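Side-chain contacts in glutaredoxin (Chlorella sorokiniana, PDB 4I2U), which binds glutathione and, as a glutaredoxin of the thioredoxin fold, probably catalyses glutathione-dependent thiol-disulfide exchange in cell redox homeostasis: residues Glu64-Arg69 with Arg73-Gly78; Ser10-Ser13 with Ile19-Lys22. All blocks are in the same frame, centred on the assembly; numbering follows the deposited sequence. Where two conformers were deposited one is given.

Contact 1: residues Glu64-Arg69 with Arg73-Gly78; sequences ELTGGR and RVFIDG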
loop_
_atom_site.group_PDB
_atom_site.type_symbol
_atom_site.label_atom_id
_atom_site.label_comp_id
_atom_site.label_asym_id
_atom_site.label_seq_id
_atom_site.Cartn_x
_atom_site.Cartn_y
_atom_site.Cartn_z
ATOM N N GLU A 64 -0.169 10.273 -11.251
ATOM C CA GLU A 64 0.987 10.283 -12.135
ATOM C C GLU A 64 1.784 8.991 -12.055
ATOM O O GLU A 64 2.217 8.450 -13.087
ATOM C CB GLU A 64 1.890 11.476 -11.818
ATOM C CG GLU A 64 1.255 12.827 -12.035
ATOM C CD GLU A 64 2.235 13.927 -11.776
ATOM O OE1 GLU A 64 2.445 14.272 -10.606
ATOM O OE2 GLU A 64 2.832 14.437 -12.744
ATOM N N LEU A 65 2.010 8.473 -10.860
ATOM C CA LEU A 65 2.880 7.318 -10.696
ATOM C C LEU A 65 2.190 6.020 -11.055
ATOM O O LEU A 65 2.829 5.119 -11.599
ATOM C CB LEU A 65 3.380 7.262 -9.251
ATOM C CG LEU A 65 4.364 6.142 -8.931
ATOM C CD1 LEU A 65 5.578 6.148 -9.862
ATOM C CD2 LEU A 65 4.774 6.226 -7.457
ATOM N N THR A 66 0.897 5.914 -10.755
ATOM C CA THR A 66 0.199 4.623 -10.832
ATOM C C THR A 66 -0.917 4.542 -11.860
ATOM O O THR A 66 -1.339 3.439 -12.196
ATOM C CB THR A 66 -0.427 4.196 -9.480
ATOM O OG1 THR A 66 -1.636 4.942 -9.238
ATOM C CG2 THR A 66 0.565 4.353 -8.317
ATOM N N GLY A 67 -1.418 5.674 -12.345
ATOM C CA GLY A 67 -2.509 5.646 -13.307
ATOM C C GLY A 67 -3.877 5.921 -12.743
ATOM O O GLY A 67 -4.835 6.009 -13.497
ATOM N N GLY A 68 -3.987 6.078 -11.433
ATOM C CA GLY A 68 -5.271 6.371 -10.811
ATOM C C GLY A 68 -5.089 7.112 -9.497
ATOM O O GLY A 68 -4.031 7.039 -8.894
ATOM N N ARG A 69 -6.132 7.837 -9.090
ATOM C CA ARG A 69 -6.133 8.631 -7.866
ATOM C C ARG A 69 -6.804 7.944 -6.703
ATOM O O ARG A 69 -6.641 8.369 -5.567
ATOM C CB ARG A 69 -6.933 9.923 -8.077
ATOM C CG ARG A 69 -6.166 11.137 -8.505
ATOM C CD ARG A 69 -7.055 12.370 -8.512
ATOM N NE ARG A 69 -6.614 13.405 -7.577
ATOM C CZ ARG A 69 -7.263 13.763 -6.468
ATOM N NH1 ARG A 69 -8.383 13.149 -6.104
ATOM N NH2 ARG A 69 -6.783 14.736 -5.710
ATOM N N ARG A 73 -3.874 2.796 -2.634
ATOM C CA ARG A 73 -2.807 2.474 -3.571
ATOM C C ARG A 73 -1.738 1.769 -2.766
ATOM O O ARG A 73 -1.193 2.322 -1.823
ATOM C CB ARG A 73 -2.264 3.722 -4.276
ATOM C CG ARG A 73 -3.316 4.519 -5.046
ATOM C CD ARG A 73 -3.459 4.087 -6.496
ATOM N NE ARG A 73 -4.802 4.277 -7.032
ATOM C CZ ARG A 73 -5.144 3.992 -8.280
ATOM N NH1 ARG A 73 -4.225 3.573 -9.149
ATOM N NH2 ARG A 73 -6.398 4.144 -8.669
ATOM N N VAL A 74 -1.494 0.508 -3.106
ATOM C CA VAL A 74 -0.641 -0.382 -2.315
ATOM C C VAL A 74 0.665 -0.650 -3.053
ATOM O O VAL A 74 0.671 -0.927 -4.267
ATOM C CB VAL A 74 -1.373 -1.694 -2.030
ATOM C CG1 VAL A 74 -0.544 -2.612 -1.172
ATOM C CG2 VAL A 74 -2.724 -1.403 -1.363
ATOM N N PHE A 75 1.765 -0.573 -2.303
ATOM C CA PHE A 75 3.111 -0.762 -2.843
ATOM C C PHE A 75 3.873 -1.780 -1.999
ATOM O O PHE A 75 3.882 -1.695 -0.759
ATOM C CB PHE A 75 3.896 0.542 -2.824
ATOM C CG PHE A 75 3.347 1.615 -3.699
ATOM C CD1 PHE A 75 2.264 2.378 -3.307
ATOM C CD2 PHE A 75 3.963 1.895 -4.905
ATOM C CE1 PHE A 75 1.800 3.397 -4.110
ATOM C CE2 PHE A 75 3.491 2.909 -5.714
ATOM C CZ PHE A 75 2.420 3.670 -5.311
ATOM N N ILE A 76 4.494 -2.758 -2.658
ATOM C CA ILE A 76 5.331 -3.747 -1.996
ATOM C C ILE A 76 6.744 -3.559 -2.524
ATOM O O ILE A 76 7.005 -3.724 -3.717
ATOM C CB ILE A 76 4.865 -5.184 -2.306
ATOM C CG1 ILE A 76 3.374 -5.384 -1.996
ATOM C CG2 ILE A 76 5.729 -6.172 -1.548
ATOM C CD1 ILE A 76 2.963 -5.105 -0.555
ATOM N N ASP A 77 7.652 -3.177 -1.647
ATOM C CA ASP A 77 9.045 -2.910 -2.009
ATOM C C ASP A 77 9.136 -1.932 -3.180
ATOM O O ASP A 77 9.978 -2.066 -4.074
ATOM C CB ASP A 77 9.777 -4.214 -2.331
ATOM C CG ASP A 77 11.255 -4.188 -1.949
ATOM O OD1 ASP A 77 11.748 -3.133 -1.484
ATOM O OD2 ASP A 77 11.890 -5.236 -2.130
ATOM N N GLY A 78 8.274 -0.929 -3.172
ATOM C CA GLY A 78 8.271 0.098 -4.200
ATOM C C GLY A 78 7.404 -0.201 -5.408
ATOM O O GLY A 78 7.162 0.702 -6.219
#

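Contact 2: residues Ser10-Ser13 with Ile19-Lys22; sequences STIS and IFSK. With GSH (glutathione), chain B.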
loop_
_atom_site.group_PDB
_atom_site.type_symbol
_atom_site.label_atom_id
_atom_site.label_comp_id
_atom_site.label_asym_id
_atom_site.label_seq_id
_atom_site.Cartn_x
_atom_site.Cartn_y
_atom_site.Cartn_z
ATOM N N SER A 10 9.832 8.671 -1.301
ATOM C CA SER A 10 10.631 8.294 -0.139
ATOM C C SER A 10 9.923 7.239 0.694
ATOM O O SER A 10 10.558 6.360 1.264
ATOM C CB SER A 10 10.924 9.512 0.731
ATOM O OG SER A 10 11.770 10.424 0.054
ATOM N N THR A 11 8.606 7.332 0.781
ATOM C CA THR A 11 7.875 6.380 1.588
ATOM C C THR A 11 7.916 4.985 0.974
ATOM O O THR A 11 8.147 3.993 1.693
ATOM C CB THR A 11 6.429 6.836 1.810
ATOM O OG1 THR A 11 6.430 8.079 2.514
ATOM C CG2 THR A 11 5.650 5.818 2.631
ATOM N N ILE A 12 7.696 4.883 -0.330
ATOM C CA ILE A 12 7.648 3.562 -0.946
ATOM C C ILE A 12 9.034 2.954 -1.093
ATOM O O ILE A 12 9.150 1.733 -1.148
ATOM C CB ILE A 12 6.890 3.536 -2.302
ATOM C CG1 ILE A 12 7.658 4.273 -3.408
ATOM C CG2 ILE A 12 5.493 4.078 -2.111
ATOM C CD1 ILE A 12 6.987 4.174 -4.767
ATOM N N SER A 13 10.088 3.764 -1.141
ATOM C CA SER A 13 11.450 3.222 -1.227
ATOM C C SER A 13 12.047 2.951 0.152
ATOM O O SER A 13 13.002 2.190 0.261
ATOM C CB SER A 13 12.346 4.145 -2.055
ATOM O OG SER A 13 12.442 5.422 -1.473
ATOM N N ILE A 19 0.543 1.395 2.178
ATOM C CA ILE A 19 -0.806 1.550 1.666
ATOM C C ILE A 19 -1.218 3.005 1.844
ATOM O O ILE A 19 -1.293 3.508 2.974
ATOM C CB ILE A 19 -1.792 0.552 2.310
ATOM C CG1 ILE A 19 -3.188 0.780 1.743
ATOM C CG2 ILE A 19 -1.780 0.612 3.851
ATOM C CD1 ILE A 19 -4.148 -0.370 2.024
ATOM N N PHE A 20 -1.423 3.703 0.733
ATOM C CA PHE A 20 -2.008 5.042 0.782
ATOM C C PHE A 20 -3.498 4.828 0.888
ATOM O O PHE A 20 -4.085 4.112 0.075
ATOM C CB PHE A 20 -1.619 5.846 -0.465
ATOM C CG PHE A 20 -0.140 6.148 -0.521
ATOM C CD1 PHE A 20 0.735 5.304 -1.176
ATOM C CD2 PHE A 20 0.389 7.255 0.129
ATOM C CE1 PHE A 20 2.092 5.555 -1.186
ATOM C CE2 PHE A 20 1.741 7.514 0.127
ATOM C CZ PHE A 20 2.601 6.673 -0.522
ATOM N N SER A 21 -4.106 5.443 1.890
ATOM C CA SER A 21 -5.401 5.053 2.404
ATOM C C SER A 21 -6.225 6.275 2.767
ATOM O O SER A 21 -5.730 7.392 2.807
ATOM C CB SER A 21 -5.125 4.187 3.651
ATOM O OG SER A 21 -6.301 3.848 4.387
ATOM N N LYS A 22 -7.517 6.052 2.994
ATOM C CA LYS A 22 -8.350 6.970 3.771
ATOM C C LYS A 22 -9.061 6.152 4.821
ATOM O O LYS A 22 -9.448 5.006 4.583
ATOM C CB LYS A 22 -9.348 7.723 2.892
ATOM C CG LYS A 22 -8.647 8.700 1.989
ATOM C CD LYS A 22 -9.547 9.460 1.058
ATOM C CE LYS A 22 -8.733 10.330 0.118
ATOM N NZ LYS A 22 -9.592 11.127 -0.777
HETATM N N1 GSH B . -12.101 -0.860 -6.835
HETATM C CA1 GSH B . -11.258 0.143 -6.166
HETATM C C1 GSH B . -10.309 -0.616 -5.275
HETATM O O11 GSH B . -10.399 -1.859 -5.257
HETATM O O12 GSH B . -9.439 -0.004 -4.604
HETATM C CB1 GSH B . -12.169 1.123 -5.433
HETATM C CG1 GSH B . -11.417 2.276 -4.779
HETATM C CD1 GSH B . -12.299 3.502 -4.617
HETATM O OE1 GSH B . -13.058 3.882 -5.513
HETATM N N2 GSH B . -12.183 4.173 -3.486
HETATM C CA2 GSH B . -12.891 5.436 -3.255
HETATM C C2 GSH B . -12.085 6.636 -3.695
HETATM O O2 GSH B . -10.884 6.550 -3.899
HETATM C CB2 GSH B . -13.274 5.566 -1.780
HETATM S SG2 GSH B . -14.551 4.371 -1.297
HETATM N N3 GSH B . -12.749 7.766 -3.890
HETATM C CA3 GSH B . -12.095 8.925 -4.449
HETATM C C3 GSH B . -11.153 9.634 -3.508
HETATM O O31 GSH B . -11.141 9.378 -2.287
HETATM O O32 GSH B . -10.401 10.481 -4.045
#

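Contact 1: residues Glu64-Arg69 with Arg73-Gly78
Thr66 meets both Arg73 and Phe75, one with each branch of its side chain. In one of the two conformers of Arg73, the one described throughout, NH1 lies 2.9 Å from Thr66 OG1. This hydrogen bond is weak, because the N-H points well off the oxygen (125°). The methyl CG2 of Thr66 packs 3.6 Å from Phe75 CZ. With chi1 at 77°, OG1 sits between the backbone N and the carbonyl carbon, which places CG2, anti to the carbonyl carbon, against the phenylalanine ring. Leu65 adds a second apolar touch, its CD2 coming 4.0 Å from Phe75 CE2. Beyond the helix, Gly68 lies against the guanidinium of Arg73. Its carbonyl O stands 3.3 Å above the plane, over the centre of the group, and Arg69 N covers the same face nearer the rim. A side chain on Gly68 would probably run into NH2 of this conformer.

The contact joins the end of helix 55-66 to strand 73-76 of the thioredoxin-fold sheet. Gly67, the first residue after the helix, takes a positive phi, and the chain then turns into the loop that carries Arg69, a residue of the glutathione pocket.

Thr66 OG1 bonds to Leu62 O one helical turn back, and also takes a weak bond from Gly68 N. A valine in place of Thr66 would probably leave Arg73 NH1 and Gly68 N without the hydroxyl as acceptor. Arg73 NE bonds to Ser70 O, and its chain bends at chi2 (-91°) to bring one face of the guanidinium against Gly68. Arg69 forms a salt bridge through NE with Asp60.

Contact 2: residues Ser10-Ser13 with Ile19-Lys22
Ile12 touches Phe20 at the ring edge, where helix 3-14 packs on strand 17-21 of the thioredoxin fold. The tight part is small and wholly apolar. Ile12 CG2 lies close to the ring plane, 3.8 Å from Phe20 CE1 and 4.2 Å from Phe20 CZ. The two side chains cross at about a right angle. With chi1 at 70°, CG1 of Ile12 takes the place between the backbone N and the carbonyl carbon, and CG2, beside the N, is the branch that meets the ring. All the touching residues are buried. Ile58 and Leu62 of helix 55-66 and Ile47 of strand 45-48 also pack on Phe20.

The Thr11 side is looser. Its methyl CG2 comes only to 4.5 Å from Phe20 CZ, while its hydroxyl bonds back to Leu7 O within the helix.

At the far end of 19-22 the character changes. The strand gives way to Lys22, which is partly exposed and reaches away from helix 3-14 to the bound glutathione. Its chain is extended beyond CG. The ammonium also bonds to Gln59 OE1. Lys22 NZ donates to O31 of the glutathione glycyl carboxylate at 2.8 Å, with O32 at 3.4 Å from NZ.

In the fold
Contact 2 comes first along the chain and closes before contact 1 opens. Their centres are about 8 Å apart. Strands 17-21 and 73-76 are antiparallel neighbours in the mixed four-stranded sheet, and a probable hydrogen bond joins Arg73 O to Phe20 N at 2.9 Å. Helices 3-14 and 55-66 both pack against this sheet. The contacts touch through apolar side chains: Phe75 CE1 lies 3.6 Å from Phe20 CE1, and Phe75 CG lies 3.6 Å from Ile12 CG2. Each contact also carries a residue of the glutathione pocket, Arg69 in contact 1 and Lys22 in contact 2. Each of the two sits in the loop that follows a helix or strand packed in this shared core.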